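Long-range contacts in probable manganase-dependent inorganic pyrophosphatase (Clostridium perfringens, PDB 3L2B), which probably hydrolyses inorganic pyrophosphate to phosphate, its regulatory region binding the inhibitor AMP or the activator diadenosine tetraphosphate through paired CBS domains: residues 50-59 / 187-198; 118-127 / 136-147. All coordinates share one frame; numbering follows the deposited sequence.

Interaction 1 of 2, residues 50-59 / 187-198; sequences LLGMLSTSNI and VDYVMTKDNLVA. With B4P (bis(adenosine)-5'-tetraphosphate), chain C.
Met53 and Thr192 pair as a single antiparallel, hydrogen-bonded bridge: Met53 N donates to Thr192 O at 3.0 Å and Thr192 N to Met53 O at 2.8 Å, both in the plane of the accepting carbonyl. Next to it the amide of Asn58 crosses the Thr192 side chain at about a right angle, and Asn58 ND2 reaches Thr192 OG1 at 3.0 Å in a nearly straight bond (168°) lying in the amide plane. The other branch, Asn58 OD1, accepts from Ser55 N and from a water that also touches Thr192 OG1 and the ribose O2E of the ligand, so both ends of the amide are held. Leu196 divides its methyls: CD2 presses on Gly52 CA at 3.4 Å, tighter than usual, and meets Leu50 CD2 tip to tip, while CD1 lies against the adenine, 3.3 Å from N1A. Met53 runs extended from the strand (chi1 -177°, CG opposite the backbone N), which carries SD to 3.7 Å from adenine N7A; the bend at chi3 turns CE to the same ring. On the other flank Leu54 sends CD1 to Val190 CG1 and CD2, at a right angle, to Val187 CG1; Ala29 of helix 26-35 also packs on Leu54. Behind this shell, Ser55 OG caps helix 56-64 by accepting from Asn58 N, which completes a capping box with the Ser55 N to Asn58 OD1 bond. Lys193 NZ curls back onto the carbonyls of Asp188 and Met191. The Val197 backbone makes two hydrogen bonds to the adenine, N donating to N1A (3.0 Å, 174°) and O accepting from N6A. The arrangement is the nucleotide cleft of a Bateman module, built where two CBS domains meet.

Interaction 2 of 2, residues 118-127 / 136-147; sequences ISEGDIAIAG and LIELKVSLLIVT
Strands 123-126 and 143-146 run parallel, their axes 4.9 Å apart and inclined by 19°, with Ile123, Ala124, Ile125 and Ala126 facing Leu143, Leu144, Ile145 and Val146 in turn. The ladder alternates regularly, Ala124 N to Leu143 O (3.0 Å), Ile145 N to Ala124 O, Ala126 N to Ile145 O and Thr147 N to Ala126 O. At its far end Thr147 OG1 also donates to Ala126 O, from above the carbonyl plane, so that oxygen takes two bonds from one residue; Thr147 CG2 meanwhile meets Ile125 CG2 at 3.5 Å, the two side chains crossing at about a right angle. At the near end Ser142 OG drops onto Gly121 O at 2.6 Å, well out of the carbonyl plane; chi1 of 65° places the hydroxyl between backbone N and carbonyl carbon. Gly121 N donates to Lys140 O, tying the type II turn of Ser119 to Asp122 to the Schellman motif that ends helix 130-138. Across that link Glu120 crosses the aliphatic part of Lys140 at a slant, Glu120 OE1 lying 3.6 Å from Lys140 CD but 5.5 Å from Lys140 NZ. On the face of Ala124 and Ala126, toward helix 130-138, Leu136 splits its methyls: CD1 sits close on Ala126 CB (3.5 Å) and near Ala124 CB, and CD2 meets Ile118 CD1. Val141 CG1 closes the patch against Ile118 CG2. On the face of Ile123 and Ile125, Ile123 CG2 touches both Leu143 CD2 and Ile145 CD1, which lie to the same side of it. The two strands and helix 130-138 form a beta-alpha-beta unit; strand 104-106 pairs with 123-126, strand 166-169 with 143-146, and helix 174-180 touches Ile125 and Thr147.

In the fold
The two contacts belong to different modules of the regulatory region. Interaction 1 joins the first CBS domain to the second and lines the diadenosine tetraphosphate pocket, with Lys39 and Ser218 adding bonds to the ligand; Ser55, Ser57, Lys39 and Ser218 of the second subunit grip it as well, so one activator spans two chains. Interaction 2 lies within the DRTGG domain, inserted between the two CBS sequences, and is therefore nested inside the loop that 50-59 and 187-198 close. Their centres are 32 Å apart on opposite sides of the chain's centre, and their nearest atoms about 13 Å, so the two contacts do not touch, and only interaction 1 borders the ligand.

Interaction 1 of 2, residues 50-59 / 187-198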
loop_
_atom_site.group_PDB
_atom_site.type_symbol
_atom_site.label_atom_id
_atom_site.label_comp_id
_atom_site.label_asym_id
_atom_site.label_seq_id
_atom_site.Cartn_x
_atom_site.Cartn_y
_atom_site.Cartn_z
ATOM N N LEU A 50 -18.327 3.585 19.358
ATOM C CA LEU A 50 -17.143 2.934 18.774
ATOM C C LEU A 50 -17.537 1.903 17.719
ATOM O O LEU A 50 -18.326 1.009 17.955
ATOM C CB LEU A 50 -16.256 2.289 19.867
ATOM C CG LEU A 50 -14.841 1.783 19.447
ATOM C CD1 LEU A 50 -13.923 2.894 18.914
ATOM C CD2 LEU A 50 -14.183 1.077 20.622
ATOM N N LEU A 51 -16.997 2.043 16.531
ATOM C CA LEU A 51 -17.231 1.022 15.501
ATOM C C LEU A 51 -16.008 0.110 15.319
ATOM O O LEU A 51 -16.129 -1.060 14.984
ATOM C CB LEU A 51 -17.573 1.673 14.176
ATOM C CG LEU A 51 -18.922 2.357 14.047
ATOM C CD1 LEU A 51 -18.981 3.009 12.655
ATOM C CD2 LEU A 51 -20.133 1.397 14.286
ATOM N N GLY A 52 -14.832 0.673 15.553
ATOM C CA GLY A 52 -13.572 -0.064 15.400
ATOM C C GLY A 52 -12.324 0.789 15.558
ATOM O O GLY A 52 -12.347 1.887 16.134
ATOM N N MET A 53 -11.232 0.266 15.015
ATOM C CA MET A 53 -9.918 0.900 15.114
ATOM C C MET A 53 -9.057 0.702 13.849
ATOM O O MET A 53 -9.031 -0.377 13.251
ATOM C CB MET A 53 -9.175 0.354 16.327
ATOM C CG MET A 53 -7.818 1.004 16.553
ATOM S SD MET A 53 -6.753 -0.022 17.615
ATOM C CE MET A 53 -6.837 0.876 19.175
ATOM N N LEU A 54 -8.394 1.788 13.471
ATOM C CA LEU A 54 -7.485 1.819 12.345
ATOM C C LEU A 54 -6.007 1.843 12.794
ATOM O O LEU A 54 -5.594 2.671 13.582
ATOM C CB LEU A 54 -7.753 3.045 11.474
ATOM C CG LEU A 54 -7.053 2.900 10.111
ATOM C CD1 LEU A 54 -7.736 1.816 9.279
ATOM C CD2 LEU A 54 -6.957 4.241 9.367
ATOM N N SER A 55 -5.230 0.917 12.277
ATOM C CA SER A 55 -3.765 0.970 12.466
ATOM C C SER A 55 -3.045 0.827 11.139
ATOM O O SER A 55 -3.650 0.487 10.107
ATOM C CB SER A 55 -3.320 -0.191 13.310
ATOM O OG SER A 55 -3.244 -1.321 12.459
ATOM N N THR A 56 -1.729 0.983 11.176
ATOM C CA THR A 56 -0.939 0.731 9.960
ATOM C C THR A 56 -0.881 -0.755 9.602
ATOM O O THR A 56 -0.577 -1.070 8.478
ATOM C CB THR A 56 0.480 1.297 10.011
ATOM O OG1 THR A 56 1.231 0.612 11.008
ATOM C CG2 THR A 56 0.454 2.805 10.300
ATOM N N SER A 57 -1.209 -1.643 10.537
ATOM C CA SER A 57 -1.352 -3.071 10.233
ATOM C C SER A 57 -2.554 -3.375 9.332
ATOM O O SER A 57 -2.456 -4.172 8.403
ATOM C CB SER A 57 -1.446 -3.889 11.510
ATOM O OG SER A 57 -2.713 -3.756 12.138
ATOM N N ASN A 58 -3.685 -2.715 9.584
ATOM C CA ASN A 58 -4.875 -2.810 8.691
ATOM C C ASN A 58 -4.578 -2.256 7.300
ATOM O O ASN A 58 -4.977 -2.789 6.269
ATOM C CB ASN A 58 -6.059 -1.932 9.200
ATOM C CG ASN A 58 -6.500 -2.238 10.604
ATOM O OD1 ASN A 58 -6.689 -1.308 11.385
ATOM N ND2 ASN A 58 -6.652 -3.510 10.953
ATOM N N ILE A 59 -3.971 -1.084 7.306
ATOM C CA ILE A 59 -3.706 -0.344 6.079
ATOM C C ILE A 59 -2.740 -1.166 5.223
ATOM O O ILE A 59 -2.980 -1.380 4.029
ATOM C CB ILE A 59 -3.047 1.036 6.330
ATOM C CG1 ILE A 59 -3.987 1.975 7.138
ATOM C CG2 ILE A 59 -2.662 1.704 4.989
ATOM C CD1 ILE A 59 -3.448 3.390 7.359
ATOM N N VAL A 187 -12.408 3.814 5.921
ATOM C CA VAL A 187 -11.711 3.147 7.005
ATOM C C VAL A 187 -12.510 1.950 7.525
ATOM O O VAL A 187 -11.904 0.949 7.947
ATOM C CB VAL A 187 -11.295 4.112 8.161
ATOM C CG1 VAL A 187 -10.175 5.085 7.688
ATOM C CG2 VAL A 187 -12.471 4.860 8.673
ATOM N N ASP A 188 -13.848 2.006 7.461
ATOM C CA ASP A 188 -14.668 0.925 8.047
ATOM C C ASP A 188 -14.604 -0.358 7.251
ATOM O O ASP A 188 -14.982 -1.414 7.749
ATOM C CB ASP A 188 -16.130 1.335 8.322
ATOM C CG ASP A 188 -16.972 1.451 7.059
ATOM O OD1 ASP A 188 -18.195 1.470 7.184
ATOM O OD2 ASP A 188 -16.419 1.584 5.954
ATOM N N TYR A 189 -14.084 -0.296 6.029
ATOM C CA TYR A 189 -13.830 -1.543 5.303
ATOM C C TYR A 189 -12.574 -2.223 5.811
ATOM O O TYR A 189 -12.444 -3.434 5.745
ATOM C CB TYR A 189 -13.669 -1.314 3.818
ATOM C CG TYR A 189 -13.514 -2.604 3.012
ATOM C CD1 TYR A 189 -14.556 -3.511 2.914
ATOM C CD2 TYR A 189 -12.327 -2.901 2.352
ATOM C CE1 TYR A 189 -14.434 -4.684 2.140
ATOM C CE2 TYR A 189 -12.182 -4.084 1.590
ATOM C CZ TYR A 189 -13.240 -4.963 1.481
ATOM O OH TYR A 189 -13.113 -6.119 0.728
ATOM N N VAL A 190 -11.676 -1.414 6.344
ATOM C CA VAL A 190 -10.278 -1.830 6.611
ATOM C C VAL A 190 -9.972 -2.031 8.097
ATOM O O VAL A 190 -9.166 -2.848 8.492
ATOM C CB VAL A 190 -9.324 -0.772 6.001
ATOM C CG1 VAL A 190 -7.959 -0.765 6.686
ATOM C CG2 VAL A 190 -9.182 -1.027 4.531
ATOM N N MET A 191 -10.671 -1.274 8.915
ATOM C CA MET A 191 -10.409 -1.210 10.345
ATOM C C MET A 191 -10.636 -2.548 11.021
ATOM O O MET A 191 -11.418 -3.376 10.570
ATOM C CB MET A 191 -11.305 -0.133 10.995
ATOM C CG MET A 191 -12.772 -0.560 11.137
ATOM S SD MET A 191 -13.919 0.791 11.526
ATOM C CE MET A 191 -15.417 -0.205 11.453
ATOM N N THR A 192 -9.945 -2.734 12.129
ATOM C CA THR A 192 -10.242 -3.838 13.049
ATOM C C THR A 192 -11.632 -3.612 13.667
ATOM O O THR A 192 -11.874 -2.580 14.272
ATOM C CB THR A 192 -9.165 -3.933 14.198
ATOM O OG1 THR A 192 -7.839 -3.996 13.634
ATOM C CG2 THR A 192 -9.418 -5.162 15.097
ATOM N N LYS A 193 -12.538 -4.566 13.470
ATOM C CA LYS A 193 -13.891 -4.514 14.056
ATOM C C LYS A 193 -14.026 -5.573 15.129
ATOM O O LYS A 193 -14.232 -5.286 16.310
ATOM C CB LYS A 193 -14.961 -4.754 12.991
ATOM C CG LYS A 193 -15.091 -3.629 11.975
ATOM C CD LYS A 193 -15.887 -4.038 10.752
ATOM C CE LYS A 193 -15.014 -4.814 9.729
ATOM N NZ LYS A 193 -13.925 -3.994 9.029
ATOM N N ASP A 194 -13.846 -6.807 14.706
ATOM C CA ASP A 194 -13.989 -7.959 15.586
ATOM C C ASP A 194 -12.813 -8.072 16.535
ATOM O O ASP A 194 -11.663 -7.814 16.162
ATOM C CB ASP A 194 -14.108 -9.220 14.742
ATOM C CG ASP A 194 -15.280 -9.146 13.786
ATOM O OD1 ASP A 194 -16.423 -9.005 14.286
ATOM O OD2 ASP A 194 -15.057 -9.185 12.555
ATOM N N ASN A 195 -13.115 -8.433 17.772
ATOM C CA ASN A 195 -12.086 -8.652 18.793
ATOM C C ASN A 195 -11.233 -7.393 19.065
ATOM O O ASN A 195 -10.078 -7.462 19.483
ATOM C CB ASN A 195 -11.206 -9.856 18.408
ATOM C CG ASN A 195 -12.023 -11.002 17.753
ATOM O OD1 ASN A 195 -11.882 -11.274 16.560
ATOM N ND2 ASN A 195 -12.889 -11.638 18.529
ATOM N N LEU A 196 -11.828 -6.242 18.800
ATOM C CA LEU A 196 -11.269 -4.976 19.257
ATOM C C LEU A 196 -11.430 -5.003 20.751
ATOM O O LEU A 196 -12.486 -5.364 21.258
ATOM C CB LEU A 196 -11.999 -3.774 18.643
ATOM C CG LEU A 196 -11.518 -2.384 19.049
ATOM C CD1 LEU A 196 -9.998 -2.202 18.932
ATOM C CD2 LEU A 196 -12.211 -1.347 18.215
ATOM N N VAL A 197 -10.360 -4.696 21.456
ATOM C CA VAL A 197 -10.406 -4.671 22.908
ATOM C C VAL A 197 -10.421 -3.228 23.381
ATOM O O VAL A 197 -9.479 -2.473 23.163
ATOM C CB VAL A 197 -9.215 -5.439 23.519
ATOM C CG1 VAL A 197 -9.293 -5.428 25.033
ATOM C CG2 VAL A 197 -9.169 -6.883 22.969
ATOM N N ALA A 198 -11.538 -2.860 24.005
ATOM C CA ALA A 198 -11.759 -1.523 24.544
ATOM C C ALA A 198 -11.935 -1.623 26.029
ATOM O O ALA A 198 -12.253 -2.676 26.549
ATOM C CB ALA A 198 -12.998 -0.924 23.937
HETATM P PA B4P C . 0.120 -3.364 18.995
HETATM O O1A B4P C . 0.602 -4.648 19.511
HETATM O O2A B4P C . -0.609 -2.448 20.077
HETATM O O3A B4P C . 1.368 -2.700 18.281
HETATM P PB B4P C . 1.618 -1.166 17.916
HETATM O O1B B4P C . 1.860 -0.366 19.128
HETATM O O2B B4P C . 0.449 -0.614 16.987
HETATM O O3B B4P C . 2.948 -1.348 17.041
HETATM P PG B4P C . 4.415 -1.339 17.687
HETATM O O1G B4P C . 4.382 -2.146 18.929
HETATM O O2G B4P C . 5.538 -1.740 16.641
HETATM O O3G B4P C . 4.683 0.211 17.981
HETATM P PD B4P C . 6.139 0.689 18.479
HETATM O O1D B4P C . 6.011 1.907 19.295
HETATM O O2D B4P C . 6.896 -0.516 19.226
HETATM O O5E B4P C . -0.971 -3.690 17.881
HETATM C C5E B4P C . -0.563 -4.228 16.621
HETATM C C4E B4P C . -1.777 -4.190 15.702
HETATM O O4E B4P C . -2.878 -4.823 16.341
HETATM C C3E B4P C . -2.222 -2.768 15.449
HETATM O O3E B4P C . -1.723 -2.339 14.210
HETATM C C2E B4P C . -3.728 -2.799 15.483
HETATM O O2E B4P C . -4.249 -3.018 14.186
HETATM C C1E B4P C . -4.071 -3.992 16.336
HETATM N N9A B4P C . -4.508 -3.478 17.660
HETATM C C8A B4P C . -3.882 -2.528 18.400
HETATM N N7A B4P C . -4.564 -2.272 19.555
HETATM C C5A B4P C . -5.642 -3.066 19.572
HETATM C C6A B4P C . -6.768 -3.303 20.476
HETATM N N6A B4P C . -6.877 -2.645 21.633
HETATM N N1A B4P C . -7.708 -4.206 20.114
HETATM C C2A B4P C . -7.608 -4.890 18.960
HETATM N N3A B4P C . -6.614 -4.711 18.089
HETATM C C4A B4P C . -5.613 -3.837 18.314
HETATM O O5F B4P C . 6.838 1.007 17.090
HETATM C C5F B4P C . 6.264 1.985 16.241
HETATM C C4F B4P C . 7.102 2.063 14.992
HETATM O O4F B4P C . 8.398 2.568 15.333
HETATM C C3F B4P C . 7.280 0.695 14.376
HETATM O O3F B4P C . 6.372 0.510 13.287
HETATM C C2F B4P C . 8.725 0.699 13.902
HETATM O O2F B4P C . 8.706 1.157 12.567
HETATM C C1F B4P C . 9.422 1.708 14.817
HETATM N N9B B4P C . 10.142 0.936 15.850
HETATM C C8B B4P C . 9.710 -0.157 16.510
HETATM N N7B B4P C . 10.671 -0.614 17.350
HETATM C C5B B4P C . 11.740 0.178 17.233
HETATM C C6B B4P C . 13.088 0.243 17.830
HETATM N N6B B4P C . 13.484 -0.655 18.751
HETATM N N1B B4P C . 13.901 1.227 17.426
HETATM C C2B B4P C . 13.525 2.134 16.514
HETATM N N3B B4P C . 12.324 2.127 15.918
HETATM C C4B B4P C . 11.397 1.188 16.233
HETATM O O HOH W 1 -6.363 -1.733 14.010
#

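Interaction 2 of 2, residues 118-127 / 136-147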
loop_
_atom_site.group_PDB
_atom_site.type_symbol
_atom_site.label_atom_id
_atom_site.label_comp_id
_atom_site.label_asym_id
_atom_site.label_seq_id
_atom_site.Cartn_x
_atom_site.Cartn_y
_atom_site.Cartn_z
ATOM N N ILE A 118 -13.681 -5.375 -20.347
ATOM C CA ILE A 118 -14.433 -4.364 -19.638
ATOM C C ILE A 118 -15.915 -4.623 -19.795
ATOM O O ILE A 118 -16.413 -4.889 -20.872
ATOM C CB ILE A 118 -14.037 -2.946 -20.103
ATOM C CG1 ILE A 118 -12.564 -2.688 -19.764
ATOM C CG2 ILE A 118 -14.949 -1.881 -19.448
ATOM C CD1 ILE A 118 -11.989 -1.394 -20.306
ATOM N N SER A 119 -16.598 -4.505 -18.683
ATOM C CA SER A 119 -17.923 -5.062 -18.513
ATOM C C SER A 119 -18.828 -4.052 -17.771
ATOM O O SER A 119 -18.359 -3.281 -16.912
ATOM C CB SER A 119 -17.741 -6.341 -17.688
ATOM O OG SER A 119 -18.794 -7.238 -17.868
ATOM N N GLU A 120 -20.114 -4.050 -18.112
ATOM C CA GLU A 120 -21.088 -3.162 -17.425
ATOM C C GLU A 120 -20.821 -3.118 -15.923
ATOM O O GLU A 120 -20.784 -4.138 -15.252
ATOM C CB GLU A 120 -22.562 -3.569 -17.720
ATOM C CG GLU A 120 -23.618 -2.904 -16.768
ATOM C CD GLU A 120 -25.030 -2.797 -17.353
ATOM O OE1 GLU A 120 -25.278 -3.288 -18.467
ATOM O OE2 GLU A 120 -25.903 -2.196 -16.693
ATOM N N GLY A 121 -20.613 -1.911 -15.408
ATOM C CA GLY A 121 -20.411 -1.699 -13.972
ATOM C C GLY A 121 -18.977 -1.527 -13.542
ATOM O O GLY A 121 -18.675 -1.139 -12.388
ATOM N N ASP A 122 -18.074 -1.813 -14.465
ATOM C CA ASP A 122 -16.645 -1.697 -14.165
ATOM C C ASP A 122 -16.230 -0.249 -13.926
ATOM O O ASP A 122 -16.962 0.705 -14.244
ATOM C CB ASP A 122 -15.781 -2.364 -15.251
ATOM C CG ASP A 122 -15.778 -3.888 -15.128
ATOM O OD1 ASP A 122 -16.210 -4.449 -14.084
ATOM O OD2 ASP A 122 -15.365 -4.539 -16.089
ATOM N N ILE A 123 -15.057 -0.115 -13.326
ATOM C CA ILE A 123 -14.367 1.162 -13.212
ATOM C C ILE A 123 -13.195 1.156 -14.169
ATOM O O ILE A 123 -12.241 0.358 -14.034
ATOM C CB ILE A 123 -13.874 1.391 -11.779
ATOM C CG1 ILE A 123 -15.071 1.343 -10.809
ATOM C CG2 ILE A 123 -13.191 2.719 -11.647
ATOM C CD1 ILE A 123 -15.452 -0.012 -10.362
ATOM N N ALA A 124 -13.259 2.055 -15.134
ATOM C CA ALA A 124 -12.270 2.119 -16.213
ATOM C C ALA A 124 -11.368 3.318 -16.111
ATOM O O ALA A 124 -11.810 4.437 -16.045
ATOM C CB ALA A 124 -12.958 2.108 -17.571
ATOM N N ILE A 125 -10.074 3.054 -16.113
ATOM C CA ILE A 125 -9.083 4.104 -16.160
ATOM C C ILE A 125 -8.646 4.251 -17.593
ATOM O O ILE A 125 -8.182 3.307 -18.199
ATOM C CB ILE A 125 -7.883 3.779 -15.283
ATOM C CG1 ILE A 125 -8.315 3.721 -13.816
ATOM C CG2 ILE A 125 -6.810 4.796 -15.517
ATOM C CD1 ILE A 125 -7.312 3.026 -12.933
ATOM N N ALA A 126 -8.835 5.456 -18.127
ATOM C CA ALA A 126 -8.684 5.735 -19.555
ATOM C C ALA A 126 -7.935 7.015 -19.802
ATOM O O ALA A 126 -7.926 7.920 -18.971
ATOM C CB ALA A 126 -10.064 5.846 -20.216
ATOM N N GLY A 127 -7.339 7.092 -20.983
ATOM C CA GLY A 127 -6.655 8.302 -21.428
ATOM C C GLY A 127 -7.542 9.304 -22.142
ATOM O O GLY A 127 -8.765 9.286 -22.029
ATOM N N LEU A 136 -16.338 3.154 -23.735
ATOM C CA LEU A 136 -16.415 2.800 -22.315
ATOM C C LEU A 136 -17.814 3.142 -21.816
ATOM O O LEU A 136 -18.438 2.376 -21.063
ATOM C CB LEU A 136 -15.310 3.498 -21.483
ATOM C CG LEU A 136 -13.843 3.002 -21.691
ATOM C CD1 LEU A 136 -12.820 3.843 -20.928
ATOM C CD2 LEU A 136 -13.683 1.523 -21.315
ATOM N N ILE A 137 -18.315 4.284 -22.282
ATOM C CA ILE A 137 -19.636 4.754 -21.917
ATOM C C ILE A 137 -20.699 3.815 -22.486
ATOM O O ILE A 137 -21.628 3.447 -21.784
ATOM C CB ILE A 137 -19.863 6.225 -22.346
ATOM C CG1 ILE A 137 -19.048 7.148 -21.435
ATOM C CG2 ILE A 137 -21.352 6.587 -22.307
ATOM C CD1 ILE A 137 -18.735 8.466 -22.059
ATOM N N GLU A 138 -20.527 3.398 -23.746
ATOM C CA GLU A 138 -21.445 2.432 -24.393
ATOM C C GLU A 138 -21.460 1.087 -23.666
ATOM O O GLU A 138 -22.456 0.368 -23.687
ATOM C CB GLU A 138 -21.109 2.211 -25.886
ATOM C CG GLU A 138 -21.729 0.941 -26.480
ATOM C CD GLU A 138 -21.778 0.917 -28.027
ATOM O OE1 GLU A 138 -20.806 0.404 -28.666
ATOM O OE2 GLU A 138 -22.800 1.399 -28.598
ATOM N N LEU A 139 -20.348 0.733 -23.037
ATOM C CA LEU A 139 -20.263 -0.546 -22.322
ATOM C C LEU A 139 -20.853 -0.410 -20.920
ATOM O O LEU A 139 -20.824 -1.343 -20.118
ATOM C CB LEU A 139 -18.811 -1.055 -22.251
ATOM C CG LEU A 139 -18.257 -1.745 -23.501
ATOM C CD1 LEU A 139 -16.723 -1.931 -23.399
ATOM C CD2 LEU A 139 -18.939 -3.074 -23.694
ATOM N N LYS A 140 -21.381 0.776 -20.637
ATOM C CA LYS A 140 -22.047 1.074 -19.360
ATOM C C LYS A 140 -21.169 0.814 -18.151
ATOM O O LYS A 140 -21.568 0.202 -17.178
ATOM C CB LYS A 140 -23.372 0.323 -19.256
ATOM C CG LYS A 140 -24.367 0.671 -20.416
ATOM C CD LYS A 140 -25.573 -0.249 -20.385
ATOM C CE LYS A 140 -26.702 0.229 -21.313
ATOM N NZ LYS A 140 -26.412 -0.086 -22.733
ATOM N N VAL A 141 -19.944 1.294 -18.237
ATOM C CA VAL A 141 -19.081 1.341 -17.062
ATOM C C VAL A 141 -19.798 2.192 -15.998
ATOM O O VAL A 141 -20.544 3.119 -16.317
ATOM C CB VAL A 141 -17.701 1.912 -17.374
ATOM C CG1 VAL A 141 -16.889 0.943 -18.286
ATOM C CG2 VAL A 141 -17.825 3.283 -17.990
ATOM N N SER A 142 -19.615 1.824 -14.746
ATOM C CA SER A 142 -20.231 2.566 -13.670
ATOM C C SER A 142 -19.415 3.831 -13.407
ATOM O O SER A 142 -19.935 4.825 -12.921
ATOM C CB SER A 142 -20.329 1.721 -12.400
ATOM O OG SER A 142 -19.042 1.403 -11.903
ATOM N N LEU A 143 -18.137 3.795 -13.755
ATOM C CA LEU A 143 -17.252 4.953 -13.524
ATOM C C LEU A 143 -16.148 5.030 -14.535
ATOM O O LEU A 143 -15.348 4.096 -14.681
ATOM C CB LEU A 143 -16.666 4.949 -12.120
ATOM C CG LEU A 143 -15.714 6.089 -11.737
ATOM C CD1 LEU A 143 -16.393 7.453 -11.929
ATOM C CD2 LEU A 143 -15.209 5.918 -10.300
ATOM N N LEU A 144 -16.118 6.171 -15.215
ATOM C CA LEU A 144 -15.046 6.528 -16.131
ATOM C C LEU A 144 -14.090 7.514 -15.470
ATOM O O LEU A 144 -14.476 8.605 -15.091
ATOM C CB LEU A 144 -15.622 7.108 -17.414
ATOM C CG LEU A 144 -14.632 7.480 -18.528
ATOM C CD1 LEU A 144 -13.749 6.314 -18.885
ATOM C CD2 LEU A 144 -15.406 7.972 -19.748
ATOM N N ILE A 145 -12.840 7.074 -15.296
ATOM C CA ILE A 145 -11.772 7.923 -14.789
ATOM C C ILE A 145 -10.827 8.286 -15.938
ATOM O O ILE A 145 -10.109 7.442 -16.455
ATOM C CB ILE A 145 -10.993 7.247 -13.650
ATOM C CG1 ILE A 145 -11.942 6.612 -12.638
ATOM C CG2 ILE A 145 -10.133 8.237 -12.909
ATOM C CD1 ILE A 145 -11.249 6.062 -11.385
ATOM N N VAL A 146 -10.843 9.556 -16.326
ATOM C CA VAL A 146 -9.952 10.057 -17.373
ATOM C C VAL A 146 -8.681 10.584 -16.736
ATOM O O VAL A 146 -8.733 11.380 -15.784
ATOM C CB VAL A 146 -10.612 11.124 -18.258
ATOM C CG1 VAL A 146 -9.635 11.595 -19.366
ATOM C CG2 VAL A 146 -11.923 10.586 -18.874
ATOM N N THR A 147 -7.545 10.094 -17.243
ATOM C CA THR A 147 -6.215 10.433 -16.710
ATOM C C THR A 147 -5.658 11.679 -17.386
ATOM O O THR A 147 -6.235 12.207 -18.330
ATOM C CB THR A 147 -5.153 9.282 -16.933
ATOM O OG1 THR A 147 -4.956 9.051 -18.328
ATOM C CG2 THR A 147 -5.578 7.982 -16.324
#